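Long-range contacts in delta toxin (Clostridium perfringens, PDB 2YGT), which forms pores in target-cell membranes as a haemolytic beta-pore-forming toxin, probably through an oligomeric beta-barrel like that of the related leukocidins and haemolysins: residues N16-T20 / R30-S34; L80-G85 / Y255-W259; V86-K92 / R250-H256; A171-T175 / N228-V232; E176-T180 / Q196-R200. One frame throughout, in Å; residues are numbered along the deposited sequence.

Interaction 1 of 5, residues N16-T20 / R30-S34; sequences NGNVT and RKYSS
Thr20 and Lys31 bond to each other twice through the backbone: Thr20 N donates to Lys31 O and Lys31 N donates to Thr20 O, both at 2.9 Å, which defines a hydrogen-bonded antiparallel pair. A third bond, from Ser33 N to Asn18 O at 3.1 Å, fastens 16-20 just before its strand begins. Between these bonds Val19 and Tyr32 form the non-hydrogen-bonded pair, their CA atoms 4.9 Å apart. A water donates to Thr20 OG1 and to Lys31 O and is also hydrogen-bonded to Ser33 OG (2.9 Å), bridging both segments. Thr20 OG1 has a further partner in Glu15. On the face shared by Thr20 and Lys31, the Lys31 chain bends at chi3 (75°), bringing CE to 3.8 Å from Thr20 OG1.

On the face of Val19 and Tyr32 the two side chains lie alongside, pointing the same way. Val19 CG2 meets Tyr32 CE1 at 3.4 Å, approaching the ring obliquely. The phenol ring also stacks on His286, which together with Asp54 binds a zinc ion, so Val19 packs on a second-shell residue of the metal site. The arrangement is a beta hairpin of strands 19-24 and 27-39, near one margin of a seven-stranded antiparallel sheet and beside the zinc site of Asp54 and His286.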
# COMPACT_ATOMS: atom_id res chain seq x y z
N ASN A 16 -19.00 16.36 -15.55
CA ASN A 16 -20.21 15.81 -16.14
C ASN A 16 -20.45 14.38 -15.65
O ASN A 16 -20.52 13.44 -16.45
CB ASN A 16 -20.14 15.84 -17.66
N GLY A 17 -20.57 14.22 -14.34
CA GLY A 17 -20.74 12.91 -13.74
C GLY A 17 -19.40 12.25 -13.47
O GLY A 17 -18.61 12.73 -12.66
N ASN A 18 -19.15 11.14 -14.16
CA ASN A 18 -17.87 10.45 -14.04
C ASN A 18 -16.90 10.90 -15.12
O ASN A 18 -15.86 10.28 -15.34
CB ASN A 18 -18.06 8.93 -14.11
CG ASN A 18 -18.37 8.44 -15.51
OD1 ASN A 18 -18.92 9.18 -16.33
ND2 ASN A 18 -18.03 7.19 -15.79
N VAL A 19 -17.25 11.98 -15.81
CA VAL A 19 -16.42 12.50 -16.89
C VAL A 19 -15.84 13.87 -16.56
O VAL A 19 -16.55 14.75 -16.07
CB VAL A 19 -17.21 12.61 -18.21
CG1 VAL A 19 -16.28 13.03 -19.34
CG2 VAL A 19 -17.89 11.30 -18.53
N THR A 20 -14.55 14.03 -16.82
CA THR A 20 -13.90 15.32 -16.69
C THR A 20 -13.36 15.74 -18.05
O THR A 20 -12.49 15.07 -18.61
CB THR A 20 -12.74 15.28 -15.68
OG1 THR A 20 -13.25 14.91 -14.39
CG2 THR A 20 -12.07 16.64 -15.58
N ARG A 30 -10.39 13.80 -22.29
CA ARG A 30 -11.42 13.41 -21.34
C ARG A 30 -10.91 12.37 -20.35
O ARG A 30 -10.04 11.57 -20.67
CB ARG A 30 -12.66 12.89 -22.07
CG ARG A 30 -13.18 13.86 -23.12
CD ARG A 30 -14.65 13.62 -23.43
NE ARG A 30 -15.22 14.74 -24.18
CZ ARG A 30 -16.52 14.95 -24.35
NH1 ARG A 30 -17.40 14.12 -23.80
NH2 ARG A 30 -16.94 15.99 -25.05
N LYS A 31 -11.46 12.39 -19.14
CA LYS A 31 -11.07 11.45 -18.10
C LYS A 31 -12.30 10.76 -17.51
O LYS A 31 -13.21 11.42 -17.02
CB LYS A 31 -10.29 12.15 -16.99
CG LYS A 31 -9.82 11.22 -15.88
CD LYS A 31 -9.21 11.98 -14.72
CE LYS A 31 -10.27 12.66 -13.88
NZ LYS A 31 -9.69 13.28 -12.66
N TYR A 32 -12.31 9.43 -17.56
CA TYR A 32 -13.42 8.65 -17.03
C TYR A 32 -13.00 7.91 -15.77
O TYR A 32 -11.98 7.22 -15.76
CB TYR A 32 -13.93 7.66 -18.08
CG TYR A 32 -14.37 8.31 -19.37
CD1 TYR A 32 -15.68 8.74 -19.54
CD2 TYR A 32 -13.48 8.49 -20.42
CE1 TYR A 32 -16.09 9.34 -20.72
CE2 TYR A 32 -13.87 9.09 -21.60
CZ TYR A 32 -15.18 9.51 -21.75
OH TYR A 32 -15.58 10.11 -22.92
N SER A 33 -13.79 8.06 -14.71
CA SER A 33 -13.50 7.42 -13.44
C SER A 33 -14.30 6.14 -13.21
O SER A 33 -15.47 6.05 -13.58
CB SER A 33 -13.73 8.39 -12.28
OG SER A 33 -12.76 9.43 -12.30
N SER A 34 -13.66 5.15 -12.59
CA SER A 34 -14.35 3.92 -12.23
C SER A 34 -13.81 3.40 -10.89
O SER A 34 -12.60 3.36 -10.67
CB SER A 34 -14.17 2.86 -13.33
OG SER A 34 -14.98 1.73 -13.09
O HOH W 1 -13.44 11.72 -13.96

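Interaction 2 of 5, residues L80-G85 / Y255-W259; sequences LSKYRG and YHIAW
Tyr83, His256 and Arg84 are among the residues with most surface buried here; Tyr83 meets Trp259, and the other two meet each other. Tyr83 acts through both its backbone and its ring. Its O accepts from Trp259 N at 2.8 Å in a fairly straight bond (162° at the hydrogen), while Trp259 CD1 lies near the plane of the phenol ring at its edge, 3.9 Å from Tyr83 CD2.

Arg84 runs over Ala258 to reach His256. With CG trans to the main-chain N (chi1 -176°) and a bend at chi2, the chain brings NE to 3.3 Å from His256 ND1, a weak hydrogen bond that uses the ring nitrogen near the imidazole plane. Guanidinium and imidazole planes stand 72° apart, and Ala258 CB covers one guanidinium face. The backbone beneath is antiparallel: Arg84 and Ala258 are a non-hydrogen-bonded pair, and Gly85 and Ile257 a hydrogen-bonded one, with Gly85 N to Ile257 O at 2.8 Å and Ile257 N to Gly85 O at 2.9 Å. This joins strands 84-99 and 241-259 at the end of the molecule remote from the hairpin 19-24/27-39, a position consistent with the rim of leukocidin-type toxins.

Before strand 84-99, Ser81 OG accepts from Tyr83 N at 3.0 Å, an ST turn just ahead of the strand. His256 also takes Leu80 CD2 near CE1, 4.0 Å away, and meets the ring of Tyr268 edge to face.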
# COMPACT_ATOMS: atom_id res chain seq x y z
N LEU A 80 1.03 -17.17 27.89
CA LEU A 80 1.41 -18.56 27.76
C LEU A 80 1.43 -19.12 29.17
O LEU A 80 1.08 -20.28 29.42
CB LEU A 80 2.78 -18.67 27.10
CG LEU A 80 2.91 -19.70 25.98
CD1 LEU A 80 1.60 -19.86 25.24
CD2 LEU A 80 4.02 -19.26 25.03
N SER A 81 1.84 -18.27 30.10
CA SER A 81 1.78 -18.55 31.53
C SER A 81 1.88 -17.22 32.27
O SER A 81 1.88 -16.15 31.64
CB SER A 81 2.91 -19.48 31.96
OG SER A 81 4.12 -18.76 32.16
N LYS A 82 1.96 -17.27 33.59
CA LYS A 82 2.10 -16.05 34.38
C LYS A 82 3.45 -15.39 34.14
O LYS A 82 3.63 -14.20 34.40
CB LYS A 82 1.92 -16.36 35.87
N TYR A 83 4.41 -16.17 33.64
CA TYR A 83 5.78 -15.70 33.48
C TYR A 83 6.18 -15.55 32.01
O TYR A 83 7.28 -15.10 31.71
CB TYR A 83 6.75 -16.65 34.18
CG TYR A 83 6.51 -16.76 35.67
CD1 TYR A 83 5.57 -17.65 36.17
CD2 TYR A 83 7.22 -15.98 36.58
CE1 TYR A 83 5.33 -17.75 37.53
CE2 TYR A 83 6.99 -16.08 37.94
CZ TYR A 83 6.05 -16.97 38.41
OH TYR A 83 5.82 -17.07 39.76
N ARG A 84 5.28 -15.92 31.11
CA ARG A 84 5.56 -15.80 29.68
C ARG A 84 4.36 -15.28 28.89
O ARG A 84 3.31 -15.92 28.85
CB ARG A 84 6.05 -17.13 29.11
CG ARG A 84 6.45 -17.05 27.65
CD ARG A 84 7.70 -17.87 27.37
NE ARG A 84 8.39 -17.40 26.18
CZ ARG A 84 9.68 -17.62 25.94
NH1 ARG A 84 10.42 -18.30 26.81
NH2 ARG A 84 10.24 -17.15 24.83
N GLY A 85 4.54 -14.12 28.26
CA GLY A 85 3.49 -13.50 27.48
C GLY A 85 3.85 -13.36 26.01
O GLY A 85 5.02 -13.28 25.65
N TYR A 255 6.14 -11.73 19.43
CA TYR A 255 7.05 -11.10 20.38
C TYR A 255 6.78 -11.65 21.77
O TYR A 255 5.74 -11.39 22.37
CB TYR A 255 6.88 -9.58 20.35
CG TYR A 255 7.77 -8.85 21.34
CD1 TYR A 255 9.12 -8.66 21.09
CD2 TYR A 255 7.25 -8.35 22.53
CE1 TYR A 255 9.93 -7.99 21.99
CE2 TYR A 255 8.04 -7.69 23.44
CZ TYR A 255 9.38 -7.51 23.17
OH TYR A 255 10.18 -6.85 24.07
N HIS A 256 7.73 -12.44 22.28
CA HIS A 256 7.60 -13.06 23.59
C HIS A 256 8.31 -12.26 24.67
O HIS A 256 9.44 -11.81 24.47
CB HIS A 256 8.21 -14.47 23.57
CG HIS A 256 7.43 -15.46 22.76
ND1 HIS A 256 6.96 -16.64 23.29
CD2 HIS A 256 7.06 -15.45 21.46
CE1 HIS A 256 6.32 -17.32 22.35
NE2 HIS A 256 6.37 -16.61 21.23
N ILE A 257 7.65 -12.07 25.80
CA ILE A 257 8.34 -11.64 27.01
C ILE A 257 8.30 -12.76 28.05
O ILE A 257 7.25 -13.37 28.28
CB ILE A 257 7.76 -10.33 27.60
CG1 ILE A 257 6.26 -10.48 27.89
CG2 ILE A 257 8.02 -9.16 26.67
CD1 ILE A 257 5.67 -9.30 28.63
N ALA A 258 9.44 -13.04 28.65
CA ALA A 258 9.55 -14.10 29.65
C ALA A 258 10.28 -13.58 30.88
O ALA A 258 11.32 -12.94 30.77
CB ALA A 258 10.28 -15.30 29.07
N TRP A 259 9.72 -13.87 32.05
CA TRP A 259 10.27 -13.37 33.30
C TRP A 259 11.25 -14.35 33.93
O TRP A 259 10.90 -15.49 34.23
CB TRP A 259 9.15 -13.05 34.29
CG TRP A 259 9.66 -12.54 35.61
CD1 TRP A 259 9.98 -13.28 36.70
CD2 TRP A 259 9.91 -11.17 35.96
NE1 TRP A 259 10.41 -12.46 37.72
CE2 TRP A 259 10.37 -11.16 37.29
CE3 TRP A 259 9.77 -9.95 35.28
CZ2 TRP A 259 10.71 -9.98 37.96
CZ3 TRP A 259 10.11 -8.78 35.95
CH2 TRP A 259 10.57 -8.81 37.27

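Interaction 3 of 5, residues V86-K92 / R250-H256; sequences VMRWPIK and REINSYH
A classic beta bulge, in which Ile91 and Lys92 both face Glu251, interrupts the antiparallel pairing of these segments where 86-92 turns a corner at Ile91. Lys92 O still accepts from Glu251 N at 2.8 Å. Their charged ends stay apart, with Lys92 NZ 4.4 Å from Glu251 OE1, beyond a salt bridge. Ile91, swung toward the partner strand, places CD1 3.3 Å from Asn253 OD1.

Toward Val86 from the bulge, Met87 with Tyr255 and Trp89 with Asn253 are hydrogen-bonded pairs. Trp89 N reaches Asn253 O at 2.9 Å, and Asn253 N reaches Trp89 O at 2.8 Å; Tyr255 N bonds to Met87 O at 2.9 Å. These bonds join strands 84-99 and 241-259 within the long antiparallel sheet, their short axes 155° apart.

Trp89 CG sits between its own N and carbonyl carbon (chi1 66°), which turns the indole back over Asn253: NE1 comes within 3.7 Å of Asn253 CB, with ring and amide planes perpendicular. Asn267 grips both residues, accepting from Trp89 NE1 and donating to Asn253 OD1, while Asn253 ND2 donates to Ile252 O. On the opposite face of the sheet, Val86 CG2 lies over the His256 imidazole, 3.7 Å from its centroid, a CH-pi contact. On that face Arg88, paired with Ser254, forms a salt bridge with Asp270 of strand 263-282.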
# COMPACT_ATOMS: atom_id res chain seq x y z
N VAL A 86 2.83 -13.32 25.16
CA VAL A 86 3.05 -13.24 23.72
C VAL A 86 2.24 -12.12 23.09
O VAL A 86 1.05 -11.98 23.36
CB VAL A 86 2.69 -14.56 23.01
CG1 VAL A 86 2.92 -14.45 21.51
CG2 VAL A 86 3.47 -15.73 23.60
N MET A 87 2.90 -11.32 22.26
CA MET A 87 2.20 -10.33 21.45
C MET A 87 2.43 -10.62 19.98
O MET A 87 3.53 -10.41 19.46
CB MET A 87 2.68 -8.92 21.78
CG MET A 87 2.15 -7.85 20.84
SD MET A 87 2.94 -6.25 21.04
CE MET A 87 2.41 -5.42 19.55
N ARG A 88 1.40 -11.12 19.31
CA ARG A 88 1.47 -11.35 17.87
C ARG A 88 1.23 -10.04 17.13
O ARG A 88 0.30 -9.30 17.43
CB ARG A 88 0.48 -12.43 17.45
CG ARG A 88 0.82 -13.79 18.04
CD ARG A 88 -0.25 -14.84 17.78
NE ARG A 88 -0.36 -15.17 16.36
CZ ARG A 88 -0.80 -16.34 15.91
NH1 ARG A 88 -1.16 -17.29 16.76
NH2 ARG A 88 -0.88 -16.55 14.60
N TRP A 89 2.10 -9.74 16.16
CA TRP A 89 2.08 -8.44 15.49
C TRP A 89 2.52 -8.55 14.02
O TRP A 89 3.22 -9.49 13.65
CB TRP A 89 2.97 -7.45 16.25
CG TRP A 89 4.43 -7.81 16.22
CD1 TRP A 89 5.02 -8.85 16.87
CD2 TRP A 89 5.47 -7.13 15.51
NE1 TRP A 89 6.37 -8.87 16.60
CE2 TRP A 89 6.67 -7.82 15.77
CE3 TRP A 89 5.50 -6.00 14.68
CZ2 TRP A 89 7.89 -7.42 15.23
CZ3 TRP A 89 6.72 -5.61 14.14
CH2 TRP A 89 7.90 -6.32 14.42
N PRO A 90 2.10 -7.59 13.19
CA PRO A 90 2.44 -7.61 11.76
C PRO A 90 3.79 -6.95 11.50
O PRO A 90 3.86 -5.73 11.38
CB PRO A 90 1.33 -6.74 11.12
CG PRO A 90 0.54 -6.15 12.28
CD PRO A 90 1.33 -6.38 13.53
N ILE A 91 4.85 -7.75 11.42
CA ILE A 91 6.15 -7.19 11.08
C ILE A 91 6.16 -6.64 9.65
O ILE A 91 6.83 -5.64 9.38
CB ILE A 91 7.28 -8.21 11.27
CG1 ILE A 91 8.63 -7.55 11.04
CG2 ILE A 91 7.08 -9.40 10.33
CD1 ILE A 91 9.81 -8.37 11.53
N LYS A 92 5.41 -7.27 8.75
CA LYS A 92 5.45 -6.88 7.34
C LYS A 92 4.10 -6.97 6.62
O LYS A 92 3.36 -7.94 6.76
CB LYS A 92 6.49 -7.71 6.59
CG LYS A 92 6.91 -7.10 5.27
CD LYS A 92 7.45 -8.14 4.30
CE LYS A 92 8.72 -8.77 4.81
NZ LYS A 92 9.45 -9.47 3.71
N ARG A 250 0.29 -10.37 4.62
CA ARG A 250 0.66 -9.93 5.95
C ARG A 250 1.50 -11.00 6.63
O ARG A 250 1.12 -12.17 6.67
CB ARG A 250 -0.58 -9.62 6.78
CG ARG A 250 -0.29 -9.13 8.20
CD ARG A 250 -1.57 -9.07 9.02
NE ARG A 250 -2.12 -10.40 9.24
CZ ARG A 250 -3.41 -10.64 9.47
NH1 ARG A 250 -4.28 -9.65 9.52
NH2 ARG A 250 -3.82 -11.89 9.66
N GLU A 251 2.66 -10.61 7.15
CA GLU A 251 3.46 -11.53 7.95
C GLU A 251 3.29 -11.20 9.43
O GLU A 251 3.45 -10.05 9.84
CB GLU A 251 4.93 -11.48 7.57
CG GLU A 251 5.78 -12.47 8.36
CD GLU A 251 7.25 -12.41 8.01
OE1 GLU A 251 7.60 -11.82 6.96
OE2 GLU A 251 8.07 -12.95 8.78
N ILE A 252 2.96 -12.22 10.22
CA ILE A 252 2.81 -12.05 11.66
C ILE A 252 4.01 -12.64 12.38
O ILE A 252 4.48 -13.72 12.05
CB ILE A 252 1.55 -12.77 12.17
CG1 ILE A 252 0.29 -12.14 11.57
CG2 ILE A 252 1.48 -12.73 13.69
CD1 ILE A 252 -0.26 -11.00 12.38
N ASN A 253 4.51 -11.91 13.37
CA ASN A 253 5.56 -12.42 14.25
C ASN A 253 5.06 -12.51 15.69
O ASN A 253 4.07 -11.88 16.05
CB ASN A 253 6.82 -11.56 14.17
CG ASN A 253 7.62 -11.81 12.92
OD1 ASN A 253 8.70 -11.25 12.73
ND2 ASN A 253 7.11 -12.68 12.05
N SER A 254 5.74 -13.30 16.51
CA SER A 254 5.37 -13.45 17.91
C SER A 254 6.46 -12.85 18.80
O SER A 254 7.56 -13.39 18.89
CB SER A 254 5.16 -14.93 18.26
OG SER A 254 4.06 -15.47 17.55
N TYR A 255 6.14 -11.73 19.43
CA TYR A 255 7.05 -11.10 20.38
C TYR A 255 6.78 -11.65 21.77
O TYR A 255 5.74 -11.39 22.37
CB TYR A 255 6.88 -9.58 20.35
CG TYR A 255 7.77 -8.85 21.34
CD1 TYR A 255 9.12 -8.66 21.09
CD2 TYR A 255 7.25 -8.35 22.53
CE1 TYR A 255 9.93 -7.99 21.99
CE2 TYR A 255 8.04 -7.69 23.44
CZ TYR A 255 9.38 -7.51 23.17
OH TYR A 255 10.18 -6.85 24.07
N HIS A 256 7.73 -12.44 22.28
CA HIS A 256 7.60 -13.06 23.59
C HIS A 256 8.31 -12.26 24.67
O HIS A 256 9.44 -11.81 24.47
CB HIS A 256 8.21 -14.47 23.57
CG HIS A 256 7.43 -15.46 22.76
ND1 HIS A 256 6.96 -16.64 23.29
CD2 HIS A 256 7.06 -15.45 21.46
CE1 HIS A 256 6.32 -17.32 22.35
NE2 HIS A 256 6.37 -16.61 21.23

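Interaction 4 of 5, residues A171-T175 / N228-V232; sequences ASWNT and NFGVV
Trp173 and Phe229 lie face to face, sliding past each other in opposite directions. The five-membered ring of Trp173 and the Phe229 ring have centroids 4.3 Å apart and planes inclined by 27°, with Trp173 CE3 and Phe229 CD2 at 3.4 Å. Each ring also receives the other's CB: Phe229 CB stands almost on the normal of the Trp173 six-membered ring, 3.7 Å from its centroid, and Trp173 CB lies over the Phe229 face, 4.1 Å from its centroid and 29° off the normal. Val231 CG1 closes the indole edge, 4.0 Å from Trp173 CH2, and also touches Ala171 CB.

The two strands are not paired: their short axes run 8.9 Å apart with directions 161° from each other, as in two sheets packed face to face. Strand 224-235 belongs to the seven-stranded antiparallel sheet, strand 170-177 to the sheet containing strands 84-99 and 159-166, a beta-sandwich core of the kind found in the cap of leukocidin-type toxins.

Further out, Trp173 NE1 donates to Pro113 O, which probably restrains the indole's rotation, and Tyr154 meets Phe229 edge to face. No hydrogen bond crosses between the segments, so dispersion and ring-face contacts bind the sheets here, while the buried polar atoms of Trp173 and Thr175 are satisfied by Pro113, just after strand 107-112, and by Thr161 of strand 159-166.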
# COMPACT_ATOMS: atom_id res chain seq x y z
N ALA A 171 4.12 -4.23 -10.04
CA ALA A 171 4.61 -3.26 -9.08
C ALA A 171 4.34 -3.81 -7.68
O ALA A 171 3.21 -4.18 -7.37
CB ALA A 171 3.91 -1.93 -9.27
N SER A 172 5.38 -3.87 -6.86
CA SER A 172 5.29 -4.48 -5.54
C SER A 172 5.85 -3.58 -4.44
O SER A 172 6.88 -2.93 -4.63
CB SER A 172 6.04 -5.81 -5.52
OG SER A 172 5.69 -6.59 -6.63
N TRP A 173 5.18 -3.56 -3.29
CA TRP A 173 5.63 -2.75 -2.16
C TRP A 173 5.69 -3.56 -0.87
O TRP A 173 4.78 -4.34 -0.57
CB TRP A 173 4.73 -1.54 -1.96
CG TRP A 173 4.69 -0.60 -3.12
CD1 TRP A 173 5.51 0.47 -3.33
CD2 TRP A 173 3.79 -0.63 -4.23
NE1 TRP A 173 5.17 1.11 -4.51
CE2 TRP A 173 4.12 0.44 -5.08
CE3 TRP A 173 2.73 -1.48 -4.59
CZ2 TRP A 173 3.43 0.70 -6.26
CZ3 TRP A 173 2.05 -1.22 -5.76
CH2 TRP A 173 2.40 -0.14 -6.58
N ASN A 174 6.77 -3.38 -0.13
CA ASN A 174 6.90 -3.93 1.21
C ASN A 174 6.84 -2.81 2.23
O ASN A 174 7.66 -1.89 2.21
CB ASN A 174 8.21 -4.70 1.37
CG ASN A 174 8.12 -6.13 0.87
OD1 ASN A 174 7.03 -6.64 0.61
ND2 ASN A 174 9.27 -6.78 0.74
N THR A 175 5.86 -2.88 3.12
CA THR A 175 5.80 -1.97 4.25
C THR A 175 6.14 -2.75 5.52
O THR A 175 5.31 -3.49 6.06
CB THR A 175 4.42 -1.31 4.37
OG1 THR A 175 4.15 -0.60 3.15
CG2 THR A 175 4.40 -0.34 5.53
N ASN A 228 -1.99 3.27 0.23
CA ASN A 228 -2.48 3.92 -0.97
C ASN A 228 -1.34 3.95 -1.96
O ASN A 228 -0.41 4.73 -1.82
CB ASN A 228 -2.98 5.33 -0.66
CG ASN A 228 -3.74 5.96 -1.83
OD1 ASN A 228 -4.00 7.16 -1.83
ND2 ASN A 228 -4.10 5.15 -2.82
N PHE A 229 -1.40 3.07 -2.96
CA PHE A 229 -0.34 2.99 -3.96
C PHE A 229 -0.91 3.31 -5.34
O PHE A 229 -2.13 3.35 -5.53
CB PHE A 229 0.32 1.61 -3.95
CG PHE A 229 0.88 1.22 -2.61
CD1 PHE A 229 1.50 2.16 -1.79
CD2 PHE A 229 0.82 -0.10 -2.17
CE1 PHE A 229 2.02 1.79 -0.56
CE2 PHE A 229 1.35 -0.47 -0.94
CZ PHE A 229 1.95 0.48 -0.14
N GLY A 230 -0.04 3.53 -6.32
CA GLY A 230 -0.50 3.89 -7.65
C GLY A 230 0.30 3.36 -8.82
O GLY A 230 1.52 3.26 -8.76
N VAL A 231 -0.41 3.02 -9.90
CA VAL A 231 0.24 2.59 -11.13
C VAL A 231 -0.34 3.31 -12.34
O VAL A 231 -1.43 3.86 -12.29
CB VAL A 231 0.10 1.07 -11.37
CG1 VAL A 231 0.62 0.27 -10.18
CG2 VAL A 231 -1.35 0.73 -11.68
N VAL A 232 0.41 3.29 -13.44
CA VAL A 232 -0.07 3.81 -14.70
C VAL A 232 0.05 2.71 -15.75
O VAL A 232 1.12 2.14 -15.94
CB VAL A 232 0.75 5.03 -15.17
CG1 VAL A 232 0.17 5.60 -16.46
CG2 VAL A 232 0.80 6.10 -14.09

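Interaction 5 of 5, residues E176-T180 / Q196-R200; sequences EFAET and QMFMR
An aromatic cluster with one water-bridged flank joins the end of strand 170-177 to the long loop before helix 219-222, far from the annotated zinc sites. Its centre is Phe177, whose ring face takes the edge of Phe198: the centroids are 5.4 Å apart and the planes at 70°, an offset edge-to-face pair in which Phe198 CZ comes to 3.9 Å from Phe177 CE2. Phe177 CG lies trans to its N (chi1 -173°), which extends the ring from the strand toward the loop. Met197, from the same turn as Phe198 and pointing against Phe177, bends at chi3 and sets CE 3.2 Å from Phe177 CE1, a tight and oblique approach.

The loop presents these two residues from a type I turn, Gln196 to Met199, closed by Met199 N to Gln196 O at 3.2 Å. Thr180 joins the cluster beside Met197: its CG2 is 3.3 Å from Met197 O and 3.9 Å from Met197 CB, the two side chains crossing at about a right angle. A water hydrogen-bonds to Thr180 OG1 at 2.7 Å and donates to Met197 O, while Tyr184 N also bonds that hydroxyl. Trp89 meets both Phe177 and Phe198 edge to face, tying the cluster to strand 84-99.

Without a direct hydrogen bond between the segments, adhesion depends on a ring edge against a ring face, two methyl groups and the bridging water, so the loop is probably held here by the fit of apolar groups.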
# COMPACT_ATOMS: atom_id res chain seq x y z
N GLU A 176 7.38 -2.59 5.98
CA GLU A 176 7.92 -3.38 7.07
C GLU A 176 8.30 -2.52 8.27
O GLU A 176 8.75 -1.38 8.11
CB GLU A 176 9.14 -4.16 6.58
CG GLU A 176 9.70 -5.16 7.58
CD GLU A 176 10.85 -5.96 7.01
OE1 GLU A 176 10.95 -6.05 5.76
OE2 GLU A 176 11.65 -6.51 7.80
N PHE A 177 8.12 -3.07 9.46
CA PHE A 177 8.46 -2.35 10.69
C PHE A 177 9.93 -1.93 10.67
O PHE A 177 10.80 -2.69 10.25
CB PHE A 177 8.16 -3.20 11.93
CG PHE A 177 8.34 -2.44 13.23
CD1 PHE A 177 9.57 -2.41 13.86
CD2 PHE A 177 7.28 -1.75 13.80
CE1 PHE A 177 9.74 -1.70 15.04
CE2 PHE A 177 7.45 -1.05 14.98
CZ PHE A 177 8.68 -1.03 15.60
N ALA A 178 10.19 -0.71 11.12
CA ALA A 178 11.54 -0.17 11.09
C ALA A 178 12.16 -0.14 12.48
O ALA A 178 13.08 -0.91 12.77
CB ALA A 178 11.56 1.22 10.46
N GLU A 179 11.66 0.74 13.34
CA GLU A 179 12.25 0.95 14.65
C GLU A 179 11.34 1.79 15.54
O GLU A 179 10.73 2.76 15.09
CB GLU A 179 13.61 1.64 14.50
CG GLU A 179 14.33 1.90 15.82
CD GLU A 179 15.72 2.45 15.61
OE1 GLU A 179 16.53 1.82 14.90
OE2 GLU A 179 16.01 3.53 16.17
N THR A 180 11.25 1.41 16.81
CA THR A 180 10.40 2.11 17.77
C THR A 180 10.97 3.49 18.09
O THR A 180 12.13 3.76 17.79
CB THR A 180 10.23 1.31 19.09
OG1 THR A 180 11.45 1.37 19.84
CG2 THR A 180 9.89 -0.14 18.80
N GLN A 196 13.89 -5.50 23.48
CA GLN A 196 12.94 -4.73 24.28
C GLN A 196 12.02 -3.83 23.45
O GLN A 196 11.42 -2.89 23.98
CB GLN A 196 13.69 -3.86 25.29
CG GLN A 196 14.83 -4.55 26.01
CD GLN A 196 15.80 -3.56 26.64
OE1 GLN A 196 15.47 -2.89 27.62
NE2 GLN A 196 17.00 -3.46 26.08
N MET A 197 11.88 -4.13 22.16
CA MET A 197 11.14 -3.24 21.27
C MET A 197 9.70 -2.97 21.71
O MET A 197 9.22 -1.84 21.60
CB MET A 197 11.21 -3.71 19.81
CG MET A 197 10.54 -5.04 19.52
SD MET A 197 10.96 -5.63 17.86
CE MET A 197 10.58 -4.19 16.88
N PHE A 198 9.00 -3.99 22.22
CA PHE A 198 7.62 -3.81 22.65
C PHE A 198 7.43 -4.07 24.15
O PHE A 198 6.32 -4.33 24.61
CB PHE A 198 6.66 -4.67 21.83
CG PHE A 198 6.68 -4.36 20.36
CD1 PHE A 198 6.50 -3.06 19.91
CD2 PHE A 198 6.88 -5.36 19.42
CE1 PHE A 198 6.53 -2.76 18.56
CE2 PHE A 198 6.91 -5.07 18.07
CZ PHE A 198 6.73 -3.77 17.64
N MET A 199 8.53 -3.99 24.89
CA MET A 199 8.51 -4.20 26.34
C MET A 199 8.22 -2.89 27.09
O MET A 199 8.98 -1.93 27.00
CB MET A 199 9.84 -4.81 26.78
CG MET A 199 9.89 -5.25 28.23
SD MET A 199 11.58 -5.65 28.75
CE MET A 199 11.98 -6.95 27.60
N ARG A 200 7.11 -2.86 27.82
CA ARG A 200 6.70 -1.65 28.53
C ARG A 200 7.63 -1.33 29.69
O ARG A 200 7.91 -0.16 29.97
CB ARG A 200 5.26 -1.77 29.02
CG ARG A 200 4.72 -0.50 29.66
CD ARG A 200 3.24 -0.61 29.97
NE ARG A 200 2.58 0.69 29.94
CZ ARG A 200 2.33 1.43 31.01
NH1 ARG A 200 2.67 1.00 32.22
NH2 ARG A 200 1.72 2.60 30.88
O HOH W 2 10.79 0.77 22.36

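How the interactions relate
Interaction 1 is a surface hairpin on the seven-stranded sheet, about 56 Å between centres from interaction 2 and on the opposite side of the chain's centre. Interactions 2 and 3 are successive parts of the same pairing between strands 84-99 and 241-259, sharing Tyr255 and His256; 80-85/255-259 is partly buried, 86-92/250-256 buried. Interaction 4 lies nearest the middle of the chain and packs two sheets without hydrogen bonds, whereas interactions 1 to 3 rest on backbone bonds within sheets. Interaction 5 continues strand 170-177 from interaction 4 into a loop and touches interaction 3, with Phe177 N 2.9 Å from Ile91 O; it too is buried and largely apolar, apart from a bridging water.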